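PDB 7A0H: F-actin-capping protein subunit alpha from Plasmodium berghei, which probably caps the fast-growing barbed ends of actin filaments without severing them, blocking subunit exchange there, and forms an asymmetric homodimer. Local coordinates for residues F62-I70 against H82-H93; I112-N121 against V162-L173. One frame throughout, in Å; residues are numbered along the deposited sequence.

Contact 1: F62-I70 against H82-H93; sequences FESDEYIII and HPNLKILANVNH
The rim of the Phe62 ring is the part that meets 82-93: CE2 lies 3.7 Å from Leu85 CD1, and CZ is 4.0 Å from Ile87 CD1, both methyls lying near the ring plane. A chi1 of 175° swings the Phe62 ring away from its own backbone N and toward these branched aliphatic chains, which give apolar methyls to pack against the buried ring's rim. Ile68 CD1 sits between the CB atoms of Ala89, 3.6 Å away, and His82; the small alanine leaves room for the longer isoleucine. Farther along, the end methyls of Ile70 (CD1) and Val91 (CG2) meet head-on. The two segments belong to different antiparallel sheets, the hairpin 58-62/66-70 and the sheet containing strands 79-82 and 87-92, and no hydrogen bond passes directly between them; side chains and one water join them. His82 N bonds to Ile87 O and its O accepts from Lys86 N, making a G1 beta bulge. Histidine suits the junction because its two nitrogens serve different sides: ND1 accepts from Leu85 N (2.9 Å, 14° out of the ring plane), while NE2 meets a water at 3.1 Å. That water also donates to Glu66 OE1 and accepts from Tyr67 N, and the Glu66 carboxylate stands almost perpendicular to the imidazole.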
loop_
_atom_site.group_PDB
_atom_site.type_symbol
_atom_site.label_atom_id
_atom_site.label_comp_id
_atom_site.label_asym_id
_atom_site.label_seq_id
_atom_site.Cartn_x
_atom_site.Cartn_y
_atom_site.Cartn_z
ATOM N N PHE A 62 0.269 -6.943 -28.892
ATOM C CA PHE A 62 -0.491 -7.267 -30.085
ATOM C C PHE A 62 0.504 -7.589 -31.182
ATOM O O PHE A 62 1.429 -6.814 -31.418
ATOM C CB PHE A 62 -1.420 -6.083 -30.422
ATOM C CG PHE A 62 -2.151 -6.267 -31.679
ATOM C CD1 PHE A 62 -2.754 -7.471 -31.953
ATOM C CD2 PHE A 62 -2.298 -5.228 -32.561
ATOM C CE1 PHE A 62 -3.429 -7.658 -33.124
ATOM C CE2 PHE A 62 -2.975 -5.401 -33.726
ATOM C CZ PHE A 62 -3.548 -6.618 -34.007
ATOM N N GLU A 63 0.380 -8.766 -31.773
ATOM C CA GLU A 63 1.321 -9.176 -32.814
ATOM C C GLU A 63 2.741 -8.995 -32.283
ATOM O O GLU A 63 2.983 -9.027 -31.071
ATOM C CB GLU A 63 1.027 -8.430 -34.097
ATOM C CG GLU A 63 -0.241 -8.882 -34.800
ATOM C CD GLU A 63 -0.567 -8.053 -36.036
ATOM O OE1 GLU A 63 -0.539 -6.803 -35.949
ATOM O OE2 GLU A 63 -0.846 -8.645 -37.104
ATOM N N SER A 64 3.685 -8.803 -33.190
ATOM C CA SER A 64 5.052 -8.475 -32.824
ATOM C C SER A 64 5.164 -6.966 -32.680
ATOM O O SER A 64 4.815 -6.223 -33.599
ATOM C CB SER A 64 6.000 -8.997 -33.900
ATOM O OG SER A 64 5.531 -8.657 -35.202
ATOM N N ASP A 65 5.628 -6.515 -31.518
ATOM C CA ASP A 65 6.032 -5.138 -31.256
ATOM C C ASP A 65 4.893 -4.130 -31.165
ATOM O O ASP A 65 5.169 -2.931 -31.011
ATOM C CB ASP A 65 7.039 -4.652 -32.303
ATOM C CG ASP A 65 8.317 -5.479 -32.318
ATOM O OD1 ASP A 65 8.884 -5.718 -31.231
ATOM O OD2 ASP A 65 8.756 -5.908 -33.410
ATOM N N GLU A 66 3.635 -4.559 -31.165
ATOM C CA GLU A 66 2.520 -3.633 -31.012
ATOM C C GLU A 66 1.879 -3.786 -29.635
ATOM O O GLU A 66 2.198 -4.686 -28.841
ATOM C CB GLU A 66 1.430 -3.857 -32.070
ATOM C CG GLU A 66 1.842 -3.768 -33.541
ATOM C CD GLU A 66 2.204 -2.380 -34.047
ATOM O OE1 GLU A 66 2.025 -1.350 -33.333
ATOM O OE2 GLU A 66 2.668 -2.338 -35.210
ATOM N N TYR A 67 1.001 -2.841 -29.341
ATOM C CA TYR A 67 0.289 -2.832 -28.086
ATOM C C TYR A 67 -1.107 -2.280 -28.358
ATOM O O TYR A 67 -1.289 -1.382 -29.180
ATOM C CB TYR A 67 0.930 -1.962 -26.989
ATOM C CG TYR A 67 2.244 -2.552 -26.450
ATOM C CD1 TYR A 67 2.250 -3.571 -25.493
ATOM C CD2 TYR A 67 3.491 -2.079 -26.926
ATOM C CE1 TYR A 67 3.468 -4.131 -25.048
ATOM C CE2 TYR A 67 4.680 -2.647 -26.503
ATOM C CZ TYR A 67 4.673 -3.662 -25.571
ATOM O OH TYR A 67 5.873 -4.179 -25.159
ATOM N N ILE A 68 -2.064 -2.858 -27.677
ATOM C CA ILE A 68 -3.399 -2.312 -27.523
ATOM C C ILE A 68 -3.360 -1.666 -26.172
ATOM O O ILE A 68 -2.789 -2.242 -25.232
ATOM C CB ILE A 68 -4.498 -3.410 -27.552
ATOM C CG1 ILE A 68 -4.580 -4.114 -28.903
ATOM C CG2 ILE A 68 -5.834 -2.775 -27.210
ATOM C CD1 ILE A 68 -5.123 -3.186 -29.980
ATOM N N ILE A 69 -3.958 -0.489 -26.052
ATOM C CA ILE A 69 -3.988 0.180 -24.761
ATOM C C ILE A 69 -5.416 0.191 -24.267
ATOM O O ILE A 69 -6.317 0.667 -24.967
ATOM C CB ILE A 69 -3.435 1.590 -24.825
ATOM C CG1 ILE A 69 -2.137 1.652 -25.633
ATOM C CG2 ILE A 69 -3.177 2.042 -23.413
ATOM C CD1 ILE A 69 -1.619 3.022 -25.627
ATOM N N ILE A 70 -5.618 -0.306 -23.049
ATOM C CA ILE A 70 -6.932 -0.472 -22.508
ATOM C C ILE A 70 -7.277 0.728 -21.684
ATOM O O ILE A 70 -6.622 0.963 -20.672
ATOM C CB ILE A 70 -7.018 -1.705 -21.599
ATOM C CG1 ILE A 70 -6.434 -2.984 -22.186
ATOM C CG2 ILE A 70 -8.428 -1.942 -21.272
ATOM C CD1 ILE A 70 -7.037 -3.358 -23.488
ATOM N N HIS A 82 -7.256 0.226 -31.884
ATOM C CA HIS A 82 -5.903 0.673 -32.165
ATOM C C HIS A 82 -5.975 1.716 -33.311
ATOM O O HIS A 82 -6.198 1.338 -34.455
ATOM C CB HIS A 82 -5.043 -0.515 -32.569
ATOM C CG HIS A 82 -3.590 -0.187 -32.703
ATOM N ND1 HIS A 82 -3.083 0.492 -33.784
ATOM C CD2 HIS A 82 -2.529 -0.553 -31.941
ATOM C CE1 HIS A 82 -1.760 0.503 -33.700
ATOM N NE2 HIS A 82 -1.402 -0.098 -32.581
ATOM N N PRO A 83 -5.834 3.012 -33.039
ATOM C CA PRO A 83 -6.154 4.024 -34.070
ATOM C C PRO A 83 -5.189 4.066 -35.260
ATOM O O PRO A 83 -5.594 4.404 -36.380
ATOM C CB PRO A 83 -6.178 5.337 -33.286
ATOM C CG PRO A 83 -5.543 5.058 -32.005
ATOM C CD PRO A 83 -5.846 3.601 -31.685
ATOM N N ASN A 84 -3.949 3.688 -35.086
ATOM C CA ASN A 84 -3.121 3.636 -36.274
ATOM C C ASN A 84 -3.367 2.447 -37.147
ATOM O O ASN A 84 -3.334 2.584 -38.369
ATOM C CB ASN A 84 -1.655 3.742 -35.916
ATOM C CG ASN A 84 -1.305 5.157 -35.486
ATOM O OD1 ASN A 84 -2.149 6.094 -35.591
ATOM N ND2 ASN A 84 -0.156 5.306 -34.879
ATOM N N LEU A 85 -3.534 1.235 -36.570
ATOM C CA LEU A 85 -3.818 0.087 -37.422
ATOM C C LEU A 85 -5.260 0.029 -37.910
ATOM O O LEU A 85 -5.537 -0.729 -38.853
ATOM C CB LEU A 85 -3.466 -1.245 -36.705
ATOM C CG LEU A 85 -1.980 -1.345 -36.374
ATOM C CD1 LEU A 85 -1.643 -2.395 -35.391
ATOM C CD2 LEU A 85 -1.230 -1.618 -37.642
ATOM N N LYS A 86 -6.185 0.761 -37.282
ATOM C CA LYS A 86 -7.579 0.714 -37.704
ATOM C C LYS A 86 -8.138 -0.689 -37.495
ATOM O O LYS A 86 -8.577 -1.377 -38.418
ATOM C CB LYS A 86 -7.692 1.157 -39.162
ATOM C CG LYS A 86 -7.273 2.648 -39.414
ATOM C CD LYS A 86 -8.161 3.582 -38.550
ATOM C CE LYS A 86 -8.042 5.077 -38.924
ATOM N NZ LYS A 86 -6.746 5.710 -38.543
ATOM N N ILE A 87 -8.141 -1.083 -36.239
ATOM C CA ILE A 87 -8.422 -2.444 -35.796
ATOM C C ILE A 87 -9.126 -2.298 -34.461
ATOM O O ILE A 87 -8.732 -1.438 -33.655
ATOM C CB ILE A 87 -7.110 -3.232 -35.672
ATOM C CG1 ILE A 87 -6.898 -4.074 -36.909
ATOM C CG2 ILE A 87 -7.044 -3.962 -34.343
ATOM C CD1 ILE A 87 -5.475 -4.626 -36.932
ATOM N N LEU A 88 -10.231 -3.020 -34.285
ATOM C CA LEU A 88 -10.851 -3.201 -32.986
ATOM C C LEU A 88 -10.382 -4.553 -32.491
ATOM O O LEU A 88 -10.511 -5.562 -33.205
ATOM C CB LEU A 88 -12.376 -3.205 -33.060
ATOM C CG LEU A 88 -12.997 -1.997 -33.776
ATOM C CD1 LEU A 88 -14.507 -2.194 -34.046
ATOM C CD2 LEU A 88 -12.810 -0.726 -32.983
ATOM N N ALA A 89 -9.839 -4.571 -31.289
ATOM C CA ALA A 89 -9.243 -5.766 -30.712
ATOM C C ALA A 89 -10.154 -6.213 -29.591
ATOM O O ALA A 89 -10.572 -5.415 -28.725
ATOM C CB ALA A 89 -7.832 -5.509 -30.188
ATOM N N ASN A 90 -10.464 -7.489 -29.615
ATOM C CA ASN A 90 -11.209 -8.116 -28.539
ATOM C C ASN A 90 -10.200 -8.645 -27.539
ATOM O O ASN A 90 -9.287 -9.379 -27.916
ATOM C CB ASN A 90 -12.082 -9.224 -29.096
ATOM C CG ASN A 90 -13.177 -9.563 -28.169
ATOM O OD1 ASN A 90 -13.004 -9.479 -26.949
ATOM N ND2 ASN A 90 -14.333 -9.886 -28.711
ATOM N N VAL A 91 -10.353 -8.304 -26.274
ATOM C CA VAL A 91 -9.291 -8.636 -25.333
ATOM C C VAL A 91 -9.753 -9.592 -24.250
ATOM O O VAL A 91 -10.909 -9.576 -23.826
ATOM C CB VAL A 91 -8.765 -7.304 -24.723
ATOM C CG1 VAL A 91 -8.212 -7.520 -23.450
ATOM C CG2 VAL A 91 -7.694 -6.661 -25.684
ATOM N N ASN A 92 -8.822 -10.399 -23.731
ATOM C CA ASN A 92 -9.083 -11.104 -22.473
ATOM C C ASN A 92 -8.367 -10.358 -21.351
ATOM O O ASN A 92 -7.123 -10.306 -21.304
ATOM C CB ASN A 92 -8.667 -12.570 -22.496
ATOM C CG ASN A 92 -9.068 -13.319 -21.202
ATOM O OD1 ASN A 92 -9.222 -12.690 -20.142
ATOM N ND2 ASN A 92 -9.332 -14.674 -21.317
ATOM N N HIS A 93 -9.167 -9.837 -20.432
ATOM C CA HIS A 93 -8.639 -8.980 -19.382
ATOM C C HIS A 93 -7.904 -9.771 -18.305
ATOM O O HIS A 93 -6.914 -9.276 -17.759
ATOM C CB HIS A 93 -9.776 -8.189 -18.786
ATOM C CG HIS A 93 -10.377 -7.219 -19.734
ATOM N ND1 HIS A 93 -9.796 -5.992 -20.007
ATOM C CD2 HIS A 93 -11.508 -7.283 -20.464
ATOM C CE1 HIS A 93 -10.562 -5.342 -20.869
ATOM N NE2 HIS A 93 -11.618 -6.095 -21.141
HETATM O O HOH W 1 1.266 -0.014 -30.987
#

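Contact 2: I112-N121 against V162-L173; sequences ILEKYRVACN and VYASECENKYNL
Val162 spreads its two methyls against helix 112-131 around Arg117 and Asn121, CG2 lying 3.7 Å from Asn121 CA and CG1 beside the CG of Arg117; a beta-branched residue can touch both at once. Its carbonyl O accepts from Arg117 NH1 at 3.0 Å with a nearly straight N-H (167°), the oxygen sitting at the edge of the guanidinium close to its plane. Arg117 reaches it through a chain that is extended as far as CD and then bends at chi3 (68°). Arginine is long enough to reach this strand carbonyl while NE and NH2 grip Glu114 side-on, NE to OE1 at 2.9 Å and NH2 to OE2, which fixes the guanidinium plane; NH1 also has Asn84 as a partner. A water accepts from Val162 N and donates to Asn121 OD1, which also takes a hydrogen bond from Asn84 ND2. Ala164, two residues on, offers only a methyl, and this lets Leu113 CG come within 3.7 Å of its CB. Here the helix lies lengthwise along a beta hairpin, nearly antiparallel to strand 162-167 (165°) and roughly parallel to strand 170-173; a type I' turn from Cys167 to Lys170 joins these strands, the first two at one edge of the five-stranded antiparallel sheet of the capping protein fold. Glu166 adds its CB against Leu113 CD2. After the turn, Tyr171 offers a flat ring face to Leu113 CD1, a CH-pi contact 4.1 Å from the centroid, and Ile112 CG2 approaches the phenol end of the same ring. Leu173 then splits its branches: CD2 meets the backbone of Arg117 at CA, while CD1 touches Cys120 SG at 3.7 Å and the CB of Tyr116, whose ring packs edge-to-face with Phe200 and Phe246.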
loop_
_atom_site.group_PDB
_atom_site.type_symbol
_atom_site.label_atom_id
_atom_site.label_comp_id
_atom_site.label_asym_id
_atom_site.label_seq_id
_atom_site.Cartn_x
_atom_site.Cartn_y
_atom_site.Cartn_z
ATOM N N ILE A 112 -10.848 15.571 -41.964
ATOM C CA ILE A 112 -9.900 16.509 -41.384
ATOM C C ILE A 112 -9.519 16.092 -39.953
ATOM O O ILE A 112 -8.332 16.048 -39.605
ATOM C CB ILE A 112 -10.467 17.932 -41.540
ATOM C CG1 ILE A 112 -9.520 18.977 -40.992
ATOM C CG2 ILE A 112 -11.731 18.146 -40.814
ATOM C CD1 ILE A 112 -8.328 19.196 -41.873
ATOM N N LEU A 113 -10.476 15.635 -39.159
ATOM C CA LEU A 113 -10.161 15.114 -37.820
ATOM C C LEU A 113 -9.028 14.101 -37.832
ATOM O O LEU A 113 -8.104 14.145 -37.017
ATOM C CB LEU A 113 -11.397 14.425 -37.247
ATOM C CG LEU A 113 -11.227 13.798 -35.868
ATOM C CD1 LEU A 113 -10.910 14.917 -34.855
ATOM C CD2 LEU A 113 -12.465 13.064 -35.513
ATOM N N GLU A 114 -9.130 13.132 -38.706
ATOM C CA GLU A 114 -8.070 12.143 -38.811
ATOM C C GLU A 114 -6.755 12.824 -39.162
ATOM O O GLU A 114 -5.683 12.325 -38.828
ATOM C CB GLU A 114 -8.479 11.054 -39.827
ATOM C CG GLU A 114 -7.447 9.947 -40.150
ATOM C CD GLU A 114 -7.026 9.113 -38.933
ATOM O OE1 GLU A 114 -7.654 9.292 -37.858
ATOM O OE2 GLU A 114 -6.071 8.296 -39.082
ATOM N N LYS A 115 -6.797 13.939 -39.866
ATOM C CA LYS A 115 -5.539 14.598 -40.206
ATOM C C LYS A 115 -4.924 15.225 -38.962
ATOM O O LYS A 115 -3.717 15.095 -38.710
ATOM C CB LYS A 115 -5.812 15.661 -41.273
ATOM C CG LYS A 115 -5.994 15.170 -42.706
ATOM C CD LYS A 115 -6.141 16.386 -43.674
ATOM C CE LYS A 115 -6.451 15.969 -45.119
ATOM N NZ LYS A 115 -7.483 16.860 -45.785
ATOM N N TYR A 116 -5.754 15.783 -38.090
ATOM C CA TYR A 116 -5.244 16.224 -36.798
ATOM C C TYR A 116 -4.630 15.069 -36.021
ATOM O O TYR A 116 -3.527 15.207 -35.473
ATOM C CB TYR A 116 -6.400 16.846 -36.039
ATOM C CG TYR A 116 -6.682 18.301 -36.366
ATOM C CD1 TYR A 116 -5.990 19.331 -35.743
ATOM C CD2 TYR A 116 -7.616 18.645 -37.308
ATOM C CE1 TYR A 116 -6.262 20.681 -36.009
ATOM C CE2 TYR A 116 -7.895 19.962 -37.584
ATOM C CZ TYR A 116 -7.194 20.974 -36.937
ATOM O OH TYR A 116 -7.452 22.261 -37.194
ATOM N N ARG A 117 -5.336 13.907 -35.985
ATOM C CA ARG A 117 -4.886 12.742 -35.212
ATOM C C ARG A 117 -3.570 12.227 -35.763
ATOM O O ARG A 117 -2.644 11.871 -35.000
ATOM C CB ARG A 117 -5.971 11.621 -35.245
ATOM C CG ARG A 117 -5.718 10.436 -34.177
ATOM C CD ARG A 117 -6.424 9.091 -34.539
ATOM N NE ARG A 117 -5.786 8.537 -35.719
ATOM C CZ ARG A 117 -4.596 7.945 -35.743
ATOM N NH1 ARG A 117 -3.888 7.751 -34.633
ATOM N NH2 ARG A 117 -4.147 7.524 -36.910
ATOM N N VAL A 118 -3.491 12.128 -37.083
ATOM C CA VAL A 118 -2.264 11.605 -37.683
ATOM C C VAL A 118 -1.098 12.521 -37.298
ATOM O O VAL A 118 -0.048 12.038 -36.833
ATOM C CB VAL A 118 -2.404 11.461 -39.193
ATOM C CG1 VAL A 118 -1.082 11.214 -39.821
ATOM C CG2 VAL A 118 -3.392 10.211 -39.581
ATOM N N ALA A 119 -1.287 13.856 -37.464
ATOM C CA ALA A 119 -0.224 14.808 -37.151
ATOM C C ALA A 119 0.130 14.747 -35.664
ATOM O O ALA A 119 1.311 14.746 -35.272
ATOM C CB ALA A 119 -0.667 16.247 -37.497
ATOM N N CYS A 120 -0.879 14.762 -34.805
ATOM C CA CYS A 120 -0.537 14.636 -33.403
ATOM C C CYS A 120 0.153 13.312 -33.105
ATOM O O CYS A 120 1.058 13.275 -32.270
ATOM C CB CYS A 120 -1.736 14.763 -32.548
ATOM S SG CYS A 120 -2.482 16.422 -32.427
ATOM N N ASN A 121 -0.172 12.262 -33.856
ATOM C CA ASN A 121 0.451 10.963 -33.636
ATOM C C ASN A 121 1.935 11.012 -33.987
ATOM O O ASN A 121 2.790 10.503 -33.243
ATOM C CB ASN A 121 -0.263 9.896 -34.497
ATOM C CG ASN A 121 0.459 8.581 -34.474
ATOM O OD1 ASN A 121 0.378 7.864 -33.489
ATOM N ND2 ASN A 121 1.250 8.304 -35.505
ATOM N N VAL A 162 -2.635 8.157 -30.351
ATOM C CA VAL A 162 -3.548 9.297 -30.322
ATOM C C VAL A 162 -4.914 8.842 -30.841
ATOM O O VAL A 162 -5.003 8.211 -31.914
ATOM C CB VAL A 162 -3.043 10.523 -31.136
ATOM C CG1 VAL A 162 -4.018 11.660 -30.919
ATOM C CG2 VAL A 162 -1.621 11.121 -30.622
ATOM N N TYR A 163 -5.980 9.223 -30.107
ATOM C CA TYR A 163 -7.352 8.836 -30.413
ATOM C C TYR A 163 -8.215 10.043 -30.753
ATOM O O TYR A 163 -8.117 11.088 -30.102
ATOM C CB TYR A 163 -8.074 8.087 -29.189
ATOM C CG TYR A 163 -7.302 6.932 -28.639
ATOM C CD1 TYR A 163 -7.518 5.619 -29.118
ATOM C CD2 TYR A 163 -6.313 7.141 -27.719
ATOM C CE1 TYR A 163 -6.756 4.550 -28.679
ATOM C CE2 TYR A 163 -5.565 6.063 -27.214
ATOM C CZ TYR A 163 -5.781 4.782 -27.676
ATOM O OH TYR A 163 -5.006 3.716 -27.194
ATOM N N ALA A 164 -9.122 9.890 -31.710
ATOM C CA ALA A 164 -9.924 11.039 -32.135
ATOM C C ALA A 164 -11.404 10.720 -32.145
ATOM O O ALA A 164 -11.808 9.640 -32.602
ATOM C CB ALA A 164 -9.575 11.473 -33.537
ATOM N N SER A 165 -12.209 11.674 -31.666
ATOM C CA SER A 165 -13.665 11.529 -31.717
ATOM C C SER A 165 -14.260 12.903 -31.955
ATOM O O SER A 165 -13.576 13.932 -31.808
ATOM C CB SER A 165 -14.247 10.882 -30.426
ATOM O OG SER A 165 -13.766 11.592 -29.263
ATOM N N GLU A 166 -15.550 12.920 -32.255
ATOM C CA GLU A 166 -16.237 14.086 -32.815
ATOM C C GLU A 166 -17.613 14.140 -32.151
ATOM O O GLU A 166 -18.498 13.377 -32.524
ATOM C CB GLU A 166 -16.353 13.972 -34.327
ATOM C CG GLU A 166 -17.535 14.748 -34.953
ATOM C CD GLU A 166 -17.295 15.113 -36.416
ATOM O OE1 GLU A 166 -16.407 14.483 -37.054
ATOM O OE2 GLU A 166 -17.978 16.044 -36.916
ATOM N N CYS A 167 -17.781 15.063 -31.200
ATOM C CA CYS A 167 -18.988 15.187 -30.375
ATOM C C CYS A 167 -19.752 16.465 -30.758
ATOM O O CYS A 167 -19.444 17.557 -30.269
ATOM C CB CYS A 167 -18.605 15.159 -28.880
ATOM S SG CYS A 167 -17.108 16.128 -28.300
ATOM N N GLU A 168 -20.757 16.325 -31.631
ATOM C CA GLU A 168 -21.643 17.424 -32.015
ATOM C C GLU A 168 -20.889 18.477 -32.817
ATOM O O GLU A 168 -21.058 19.677 -32.598
ATOM C CB GLU A 168 -22.328 18.077 -30.809
ATOM C CG GLU A 168 -23.368 17.194 -30.099
ATOM C CD GLU A 168 -24.694 17.914 -29.801
ATOM O OE1 GLU A 168 -24.639 19.123 -29.484
ATOM O OE2 GLU A 168 -25.782 17.278 -29.887
ATOM N N ASN A 169 -20.041 18.012 -33.736
ATOM C CA ASN A 169 -19.154 18.814 -34.581
ATOM C C ASN A 169 -17.984 19.422 -33.790
ATOM O O ASN A 169 -17.097 20.045 -34.402
ATOM C CB ASN A 169 -19.942 19.898 -35.337
ATOM C CG ASN A 169 -19.050 20.932 -35.998
ATOM O OD1 ASN A 169 -18.006 20.603 -36.578
ATOM N ND2 ASN A 169 -19.446 22.200 -35.894
ATOM N N LYS A 170 -17.906 19.201 -32.470
ATOM C CA LYS A 170 -16.714 19.543 -31.696
ATOM C C LYS A 170 -15.732 18.369 -31.641
ATOM O O LYS A 170 -16.124 17.233 -31.370
ATOM C CB LYS A 170 -17.096 19.983 -30.283
ATOM C CG LYS A 170 -15.978 20.741 -29.616
ATOM C CD LYS A 170 -16.507 21.780 -28.628
ATOM C CE LYS A 170 -15.380 22.625 -28.030
ATOM N NZ LYS A 170 -15.659 23.016 -26.579
ATOM N N TYR A 171 -14.468 18.651 -31.933
ATOM C CA TYR A 171 -13.492 17.595 -32.091
ATOM C C TYR A 171 -12.819 17.279 -30.767
ATOM O O TYR A 171 -12.888 18.054 -29.819
ATOM C CB TYR A 171 -12.373 17.898 -33.071
ATOM C CG TYR A 171 -12.758 18.082 -34.509
ATOM C CD1 TYR A 171 -13.914 17.491 -35.034
ATOM C CD2 TYR A 171 -11.961 18.826 -35.347
ATOM C CE1 TYR A 171 -14.266 17.672 -36.353
ATOM C CE2 TYR A 171 -12.300 19.021 -36.670
ATOM C CZ TYR A 171 -13.445 18.437 -37.172
ATOM O OH TYR A 171 -13.764 18.632 -38.491
ATOM N N ASN A 172 -12.177 16.113 -30.711
ATOM C CA ASN A 172 -11.537 15.756 -29.458
ATOM C C ASN A 172 -10.337 14.889 -29.766
ATOM O O ASN A 172 -10.380 14.019 -30.643
ATOM C CB ASN A 172 -12.501 15.038 -28.504
ATOM C CG ASN A 172 -11.869 14.798 -27.161
ATOM O OD1 ASN A 172 -11.964 15.631 -26.239
ATOM N ND2 ASN A 172 -11.119 13.698 -27.059
ATOM N N LEU A 173 -9.254 15.197 -29.142
ATOM C CA LEU A 173 -8.086 14.364 -29.301
ATOM C C LEU A 173 -7.548 14.002 -27.924
ATOM O O LEU A 173 -7.403 14.866 -27.040
ATOM C CB LEU A 173 -7.045 15.074 -30.127
ATOM C CG LEU A 173 -7.244 15.365 -31.612
ATOM C CD1 LEU A 173 -6.177 16.498 -31.898
ATOM C CD2 LEU A 173 -7.007 14.202 -32.483
HETATM O O HOH W 2 -1.914 6.823 -32.826
#

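Contacts 1 and 2 follow one another along the chain, their centres about 19 Å apart, yet they meet through the turn 83-86. Asn84 OD1 lies 2.6 Å from Arg117 NH1, a probable hydrogen bond, and Asn84 ND2 bonds to Asn121 OD1, so one amide serves two polar side chains of the helix. Lys86 NZ forms a salt bridge with Glu114 OE2 at 2.7 Å, giving the carboxylate a second cationic partner beside Arg117. Pro83 packs against the strand as well, its CG 3.2 Å from Val162 O. The turn following strand 79-82 in contact 1 thus rests on both helix 112-131 and strand 154-167 of contact 2.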